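Local coordinates for protein protease Do-like 2, chloroplastic (Arabidopsis thaliana, PDB 4FLN) that acts as a chloroplast serine protease that performs the primary cleavage of the photodamaged D1 protein of photosystem II, at residues S165-T177 with D185-P197. Sequence-based numbering, arbitrary orientation.
Sequences SVTKGVVSRIEVT and DLLGIQIDAAINP
Two consecutive residues, Ser-172 and Arg-173, face the single residue Gln-190 and form a classic beta bulge in the antiparallel hairpin of strands 165-177 and 185-191. Both backbone amides reach the Gln-190 carbonyl from the same face of its plane, Ser-172 N to Gln-190 O at 2.7 Å and Arg-173 N to Gln-190 O at 3.3 Å, the latter donor standing above that plane. Ser-172 OG adds a weak bond to the same oxygen. The return bond, Gln-190 N to Arg-173 O (2.6 Å), is nearly straight, with an N-H...O angle of 178°, and lies in the carbonyl plane. Past the bulge, Glu-175 with Gly-188 and Thr-177 with Leu-186 continue as hydrogen-bonded pairs; before it, Asp-192 N donates to Val-170 O (3.0 Å).

The side chains of Arg-173 and Gln-190 run alongside each other. With CG anti to its own backbone N (chi1 -151°) and the chain extended to NE, Arg-173 lays CD against Gln-190 NE2 (3.3 Å), and that amide nitrogen sits at the guanidinium edge, the two planes turned 68° apart. The far end of the side chain leads away from the hairpin, and Arg-173 NH2 donates to the carbonyls of Gly-160 and Thr-163 of a second subunit, while Asp-192 OD2 accepts from Lys-168 N of that subunit, so side chains at and beside the bulge also take part in the contact between subunits.

Apolar side chains fill the other face: Val-171 CG1 meets Ile-189 CG2 at 3.7 Å, and Ile-174 CG2 touches Leu-187 CD1 at the same distance, the two side chains lying at a slant to each other. Val-171 and Ile-191 also pack on Val-152 of strand 151-156, and Ile-189 on Val-230 of strand 228-232. The bulged hairpin supplies the second and third strands of the C-terminal six-stranded antiparallel barrel of the chymotrypsin-like protease fold, just ahead of Ser-200, the probable nucleophile.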
ATOM      1  N   SER B 165     -15.538 -22.607 -23.370  1.00 46.48           N
ATOM      2  CA  SER B 165     -15.140 -23.244 -22.120  1.00 47.66           C
ATOM      3  C   SER B 165     -16.337 -23.671 -21.268  1.00 48.07           C
ATOM      4  O   SER B 165     -17.462 -23.250 -21.516  1.00 51.05           O
ATOM      5  CB  SER B 165     -14.197 -22.344 -21.326  1.00 53.17           C
ATOM      6  OG  SER B 165     -14.799 -21.088 -21.085  1.00 62.38           O
ATOM      7  N   VAL B 166     -16.073 -24.523 -20.276  1.00 46.14           N
ATOM      8  CA  VAL B 166     -17.109 -25.200 -19.495  1.00 45.93           C
ATOM      9  C   VAL B 166     -16.695 -25.313 -18.027  1.00 52.01           C
ATOM     10  O   VAL B 166     -15.539 -25.596 -17.724  1.00 60.89           O
ATOM     11  CB  VAL B 166     -17.351 -26.635 -20.020  1.00 46.11           C
ATOM     12  CG1 VAL B 166     -18.391 -27.348 -19.182  1.00 49.02           C
ATOM     13  CG2 VAL B 166     -17.786 -26.605 -21.464  1.00 52.62           C
ATOM     14  N   THR B 167     -17.630 -25.088 -17.112  1.00 39.28           N
ATOM     15  CA  THR B 167     -17.362 -25.376 -15.707  1.00 47.14           C
ATOM     16  C   THR B 167     -18.532 -26.117 -15.082  1.00 44.10           C
ATOM     17  O   THR B 167     -19.687 -25.856 -15.396  1.00 44.14           O
ATOM     18  CB  THR B 167     -16.965 -24.116 -14.860  1.00 52.67           C
ATOM     19  OG1 THR B 167     -17.961 -23.097 -14.980  1.00 53.07           O
ATOM     20  CG2 THR B 167     -15.628 -23.552 -15.313  1.00 51.93           C
ATOM     21  N   LYS B 168     -18.208 -27.055 -14.206  1.00 46.22           N
ATOM     22  CA  LYS B 168     -19.201 -27.916 -13.574  1.00 43.25           C
ATOM     23  C   LYS B 168     -19.078 -27.777 -12.056  1.00 45.47           C
ATOM     24  O   LYS B 168     -17.992 -27.540 -11.531  1.00 49.13           O
ATOM     25  CB  LYS B 168     -19.007 -29.369 -14.025  1.00 29.23           C
ATOM     26  CG  LYS B 168     -19.968 -30.359 -13.420  1.00 43.01           C
ATOM     27  CD  LYS B 168     -19.850 -31.729 -14.083  1.00 53.70           C
ATOM     28  CE  LYS B 168     -20.292 -32.845 -13.135  1.00 59.49           C
ATOM     29  NZ  LYS B 168     -21.278 -33.792 -13.749  1.00 63.19           N
ATOM     30  N   GLY B 169     -20.204 -27.915 -11.368  1.00 41.55           N
ATOM     31  CA  GLY B 169     -20.303 -27.689  -9.937  1.00 41.22           C
ATOM     32  C   GLY B 169     -21.688 -28.127  -9.519  1.00 43.36           C
ATOM     33  O   GLY B 169     -22.330 -28.891 -10.240  1.00 50.68           O
ATOM     34  N   VAL B 170     -22.157 -27.678  -8.361  1.00 42.10           N
ATOM     35  CA  VAL B 170     -23.557 -27.920  -8.024  1.00 50.60           C
ATOM     36  C   VAL B 170     -24.308 -26.611  -7.789  1.00 45.85           C
ATOM     37  O   VAL B 170     -23.705 -25.540  -7.695  1.00 36.65           O
ATOM     38  CB  VAL B 170     -23.692 -28.814  -6.765  1.00 43.50           C
ATOM     39  CG1 VAL B 170     -23.031 -30.136  -7.005  1.00 36.69           C
ATOM     40  CG2 VAL B 170     -23.082 -28.124  -5.534  1.00 39.33           C
ATOM     41  N   VAL B 171     -25.620 -26.702  -7.624  1.00 35.64           N
ATOM     42  CA  VAL B 171     -26.344 -25.526  -7.212  1.00 37.57           C
ATOM     43  C   VAL B 171     -26.055 -25.489  -5.739  1.00 34.66           C
ATOM     44  O   VAL B 171     -26.446 -26.397  -5.023  1.00 34.03           O
ATOM     45  CB  VAL B 171     -27.857 -25.703  -7.400  1.00 40.77           C
ATOM     46  CG1 VAL B 171     -28.606 -24.677  -6.573  1.00 48.28           C
ATOM     47  CG2 VAL B 171     -28.236 -25.597  -8.875  1.00 29.48           C
ATOM     48  N   SER B 172     -25.340 -24.466  -5.290  1.00 37.92           N
ATOM     49  CA  SER B 172     -25.030 -24.330  -3.872  1.00 47.40           C
ATOM     50  C   SER B 172     -26.124 -23.634  -3.082  1.00 54.24           C
ATOM     51  O   SER B 172     -26.398 -24.003  -1.940  1.00 59.66           O
ATOM     52  CB  SER B 172     -23.664 -23.662  -3.638  1.00 48.34           C
ATOM     53  OG  SER B 172     -23.395 -22.652  -4.586  1.00 58.30           O
ATOM     54  N   ARG B 173     -26.717 -22.604  -3.685  1.00 47.94           N
ATOM     55  CA  ARG B 173     -27.654 -21.736  -2.976  1.00 41.40           C
ATOM     56  C   ARG B 173     -28.777 -21.215  -3.863  1.00 46.52           C
ATOM     57  O   ARG B 173     -28.534 -20.759  -4.985  1.00 43.56           O
ATOM     58  CB  ARG B 173     -26.896 -20.548  -2.382  1.00 42.22           C
ATOM     59  CG  ARG B 173     -27.510 -19.987  -1.119  1.00 47.31           C
ATOM     60  CD  ARG B 173     -26.594 -18.985  -0.464  1.00 45.96           C
ATOM     61  NE  ARG B 173     -27.056 -18.667   0.879  1.00 56.32           N
ATOM     62  CZ  ARG B 173     -26.758 -17.546   1.528  1.00 65.34           C
ATOM     63  NH1 ARG B 173     -25.996 -16.619   0.957  1.00 57.97           N
ATOM     64  NH2 ARG B 173     -27.232 -17.351   2.752  1.00 68.52           N
ATOM     65  N   ILE B 174     -30.004 -21.269  -3.351  1.00 48.92           N
ATOM     66  CA  ILE B 174     -31.129 -20.583  -3.981  1.00 46.60           C
ATOM     67  C   ILE B 174     -31.627 -19.487  -3.053  1.00 54.10           C
ATOM     68  O   ILE B 174     -32.257 -19.756  -2.034  1.00 61.93           O
ATOM     69  CB  ILE B 174     -32.281 -21.545  -4.295  1.00 43.32           C
ATOM     70  CG1 ILE B 174     -31.891 -22.486  -5.425  1.00 33.94           C
ATOM     71  CG2 ILE B 174     -33.513 -20.776  -4.708  1.00 57.91           C
ATOM     72  CD1 ILE B 174     -32.556 -23.819  -5.319  1.00 46.93           C
ATOM     73  N   GLU B 175     -31.358 -18.244  -3.426  1.00 61.64           N
ATOM     74  CA  GLU B 175     -31.582 -17.111  -2.539  1.00 60.75           C
ATOM     75  C   GLU B 175     -32.085 -15.918  -3.345  1.00 57.37           C
ATOM     76  O   GLU B 175     -31.925 -15.868  -4.559  1.00 71.10           O
ATOM     77  CB  GLU B 175     -30.264 -16.766  -1.842  1.00 69.33           C
ATOM     78  CG  GLU B 175     -30.310 -15.591  -0.886  1.00 82.51           C
ATOM     79  CD  GLU B 175     -31.061 -15.899   0.390  1.00 89.55           C
ATOM     80  OE1 GLU B 175     -30.408 -15.984   1.453  1.00 93.25           O
ATOM     81  OE2 GLU B 175     -32.301 -16.047   0.332  1.00 89.49           O
ATOM     82  N   VAL B 176     -32.719 -14.967  -2.679  1.00 53.98           N
ATOM     83  CA  VAL B 176     -32.994 -13.684  -3.306  1.00 52.96           C
ATOM     84  C   VAL B 176     -31.756 -12.790  -3.188  1.00 56.33           C
ATOM     85  O   VAL B 176     -31.182 -12.663  -2.108  1.00 63.46           O
ATOM     86  CB  VAL B 176     -34.207 -13.002  -2.655  1.00 48.53           C
ATOM     87  CG1 VAL B 176     -34.076 -11.493  -2.720  1.00 62.94           C
ATOM     88  CG2 VAL B 176     -35.482 -13.452  -3.320  1.00 39.20           C
ATOM     89  N   THR B 177     -31.338 -12.186  -4.298  1.00 55.16           N
ATOM     90  CA  THR B 177     -30.182 -11.283  -4.308  1.00 67.60           C
ATOM     91  C   THR B 177     -30.466 -10.060  -5.177  1.00 82.81           C
ATOM     92  O   THR B 177     -31.592  -9.869  -5.627  1.00 87.76           O
ATOM     93  CB  THR B 177     -28.914 -11.985  -4.835  1.00 68.37           C
ATOM     94  OG1 THR B 177     -29.239 -12.736  -6.011  1.00 58.17           O
ATOM     95  CG2 THR B 177     -28.337 -12.926  -3.778  1.00 77.16           C
ATOM     96  N   ASP B 185     -34.238  -6.763  -6.107  1.00 78.35           N
ATOM     97  CA  ASP B 185     -33.895  -8.063  -5.535  1.00 64.41           C
ATOM     98  C   ASP B 185     -34.752  -9.161  -6.142  1.00 56.13           C
ATOM     99  O   ASP B 185     -35.966  -9.185  -5.967  1.00 59.51           O
ATOM    100  CB  ASP B 185     -34.045  -8.064  -4.012  1.00 72.31           C
ATOM    101  CG  ASP B 185     -32.736  -7.765  -3.293  1.00 87.56           C
ATOM    102  OD1 ASP B 185     -32.050  -6.796  -3.685  1.00 93.35           O
ATOM    103  OD2 ASP B 185     -32.386  -8.501  -2.339  1.00 88.09           O
ATOM    104  N   LEU B 186     -34.102 -10.071  -6.853  1.00 43.88           N
ATOM    105  CA  LEU B 186     -34.787 -11.152  -7.531  1.00 34.19           C
ATOM    106  C   LEU B 186     -34.188 -12.504  -7.150  1.00 40.36           C
ATOM    107  O   LEU B 186     -33.076 -12.585  -6.641  1.00 30.46           O
ATOM    108  CB  LEU B 186     -34.699 -10.957  -9.039  1.00 35.13           C
ATOM    109  CG  LEU B 186     -35.111  -9.587  -9.570  1.00 39.55           C
ATOM    110  CD1 LEU B 186     -34.825  -9.494 -11.054  1.00 33.54           C
ATOM    111  CD2 LEU B 186     -36.580  -9.318  -9.291  1.00 52.28           C
ATOM    112  N   LEU B 187     -34.933 -13.573  -7.396  1.00 47.99           N
ATOM    113  CA  LEU B 187     -34.443 -14.894  -7.063  1.00 40.84           C
ATOM    114  C   LEU B 187     -33.147 -15.095  -7.848  1.00 49.12           C
ATOM    115  O   LEU B 187     -32.959 -14.484  -8.903  1.00 47.59           O
ATOM    116  CB  LEU B 187     -35.491 -15.941  -7.433  1.00 34.02           C
ATOM    117  CG  LEU B 187     -35.269 -17.428  -7.142  1.00 42.41           C
ATOM    118  CD1 LEU B 187     -35.318 -17.715  -5.648  1.00 48.24           C
ATOM    119  CD2 LEU B 187     -36.322 -18.251  -7.861  1.00 45.69           C
ATOM    120  N   GLY B 188     -32.240 -15.908  -7.312  1.00 47.57           N
ATOM    121  CA  GLY B 188     -30.993 -16.218  -7.983  1.00 47.19           C
ATOM    122  C   GLY B 188     -30.455 -17.566  -7.548  1.00 49.82           C
ATOM    123  O   GLY B 188     -30.754 -18.025  -6.451  1.00 52.69           O
ATOM    124  N   ILE B 189     -29.658 -18.194  -8.409  1.00 44.92           N
ATOM    125  CA  ILE B 189     -29.045 -19.479  -8.106  1.00 46.87           C
ATOM    126  C   ILE B 189     -27.552 -19.287  -7.934  1.00 46.53           C
ATOM    127  O   ILE B 189     -26.905 -18.696  -8.790  1.00 44.08           O
ATOM    128  CB  ILE B 189     -29.262 -20.499  -9.247  1.00 53.20           C
ATOM    129  CG1 ILE B 189     -30.750 -20.668  -9.551  1.00 49.15           C
ATOM    130  CG2 ILE B 189     -28.631 -21.846  -8.907  1.00 45.63           C
ATOM    131  CD1 ILE B 189     -31.014 -21.395 -10.854  1.00 42.54           C
ATOM    132  N   GLN B 190     -27.012 -19.774  -6.819  1.00 48.48           N
ATOM    133  CA  GLN B 190     -25.569 -19.787  -6.591  1.00 42.03           C
ATOM    134  C   GLN B 190     -25.001 -21.135  -7.006  1.00 39.04           C
ATOM    135  O   GLN B 190     -25.578 -22.177  -6.705  1.00 44.79           O
ATOM    136  CB  GLN B 190     -25.276 -19.595  -5.118  1.00 47.98           C
ATOM    137  CG  GLN B 190     -24.821 -18.227  -4.695  1.00 65.30           C
ATOM    138  CD  GLN B 190     -24.402 -18.211  -3.231  1.00 77.29           C
ATOM    139  OE1 GLN B 190     -23.718 -19.127  -2.762  1.00 72.70           O
ATOM    140  NE2 GLN B 190     -24.811 -17.175  -2.503  1.00 83.23           N
ATOM    141  N   ILE B 191     -23.865 -21.126  -7.688  1.00 39.46           N
ATOM    142  CA  ILE B 191     -23.201 -22.379  -8.022  1.00 35.18           C
ATOM    143  C   ILE B 191     -21.795 -22.463  -7.450  1.00 40.54           C
ATOM    144  O   ILE B 191     -21.151 -21.463  -7.158  1.00 53.70           O
ATOM    145  CB  ILE B 191     -23.148 -22.652  -9.548  1.00 40.36           C
ATOM    146  CG1 ILE B 191     -22.427 -21.516 -10.272  1.00 34.74           C
ATOM    147  CG2 ILE B 191     -24.560 -22.907 -10.127  1.00 30.58           C
ATOM    148  CD1 ILE B 191     -21.526 -22.018 -11.368  1.00 28.64           C
ATOM    149  N   ASP B 192     -21.321 -23.692  -7.375  1.00 49.10           N
ATOM    150  CA  ASP B 192     -20.145 -24.122  -6.638  1.00 44.96           C
ATOM    151  C   ASP B 192     -18.882 -23.874  -7.471  1.00 46.81           C
ATOM    152  O   ASP B 192     -17.789 -24.280  -7.102  1.00 61.30           O
ATOM    153  CB  ASP B 192     -20.361 -25.622  -6.385  1.00 62.02           C
ATOM    154  CG  ASP B 192     -19.254 -26.274  -5.621  1.00 78.91           C
ATOM    155  OD1 ASP B 192     -18.326 -26.802  -6.271  1.00 93.84           O
ATOM    156  OD2 ASP B 192     -19.337 -26.303  -4.377  1.00 78.72           O
ATOM    157  N   ALA B 193     -19.041 -23.239  -8.625  1.00 53.63           N
ATOM    158  CA  ALA B 193     -17.930 -23.050  -9.561  1.00 61.15           C
ATOM    159  C   ALA B 193     -17.790 -21.595  -9.988  1.00 58.37           C
ATOM    160  O   ALA B 193     -18.783 -20.897 -10.160  1.00 62.93           O
ATOM    161  CB  ALA B 193     -18.119 -23.939 -10.786  1.00 61.82           C
ATOM    162  N   ALA B 194     -16.557 -21.135 -10.159  1.00 49.61           N
ATOM    163  CA  ALA B 194     -16.333 -19.749 -10.555  1.00 55.18           C
ATOM    164  C   ALA B 194     -16.597 -19.561 -12.047  1.00 60.32           C
ATOM    165  O   ALA B 194     -16.485 -20.510 -12.825  1.00 61.96           O
ATOM    166  CB  ALA B 194     -14.931 -19.298 -10.192  1.00 48.25           C
ATOM    167  N   ILE B 195     -16.954 -18.333 -12.427  1.00 50.71           N
ATOM    168  CA  ILE B 195     -17.323 -18.007 -13.800  1.00 49.45           C
ATOM    169  C   ILE B 195     -16.474 -16.869 -14.381  1.00 48.82           C
ATOM    170  O   ILE B 195     -16.308 -15.829 -13.754  1.00 51.32           O
ATOM    171  CB  ILE B 195     -18.820 -17.638 -13.886  1.00 57.87           C
ATOM    172  CG1 ILE B 195     -19.670 -18.760 -13.281  1.00 62.43           C
ATOM    173  CG2 ILE B 195     -19.234 -17.371 -15.329  1.00 55.48           C
ATOM    174  CD1 ILE B 195     -21.162 -18.499 -13.295  1.00 57.36           C
ATOM    175  N   ASN B 196     -15.933 -17.082 -15.578  1.00 48.87           N
ATOM    176  CA  ASN B 196     -15.156 -16.066 -16.289  1.00 52.28           C
ATOM    177  C   ASN B 196     -16.064 -14.959 -16.829  1.00 51.67           C
ATOM    178  O   ASN B 196     -17.125 -15.233 -17.397  1.00 44.48           O
ATOM    179  CB  ASN B 196     -14.372 -16.730 -17.434  1.00 65.51           C
ATOM    180  CG  ASN B 196     -13.595 -15.733 -18.298  1.00 73.51           C
ATOM    181  OD1 ASN B 196     -14.098 -14.672 -18.672  1.00 83.48           O
ATOM    182  ND2 ASN B 196     -12.364 -16.088 -18.631  1.00 68.49           N
ATOM    183  N   PRO B 197     -15.644 -13.697 -16.668  1.00 51.98           N
ATOM    184  CA  PRO B 197     -16.474 -12.570 -17.102  1.00 47.89           C
ATOM    185  C   PRO B 197     -16.995 -12.765 -18.513  1.00 47.33           C
ATOM    186  O   PRO B 197     -18.188 -12.575 -18.756  1.00 57.64           O
ATOM    187  CB  PRO B 197     -15.505 -11.385 -17.066  1.00 48.15           C
ATOM    188  CG  PRO B 197     -14.234 -11.898 -16.409  1.00 52.36           C
ATOM    189  CD  PRO B 197     -14.504 -13.252 -15.857  1.00 49.91           C
TER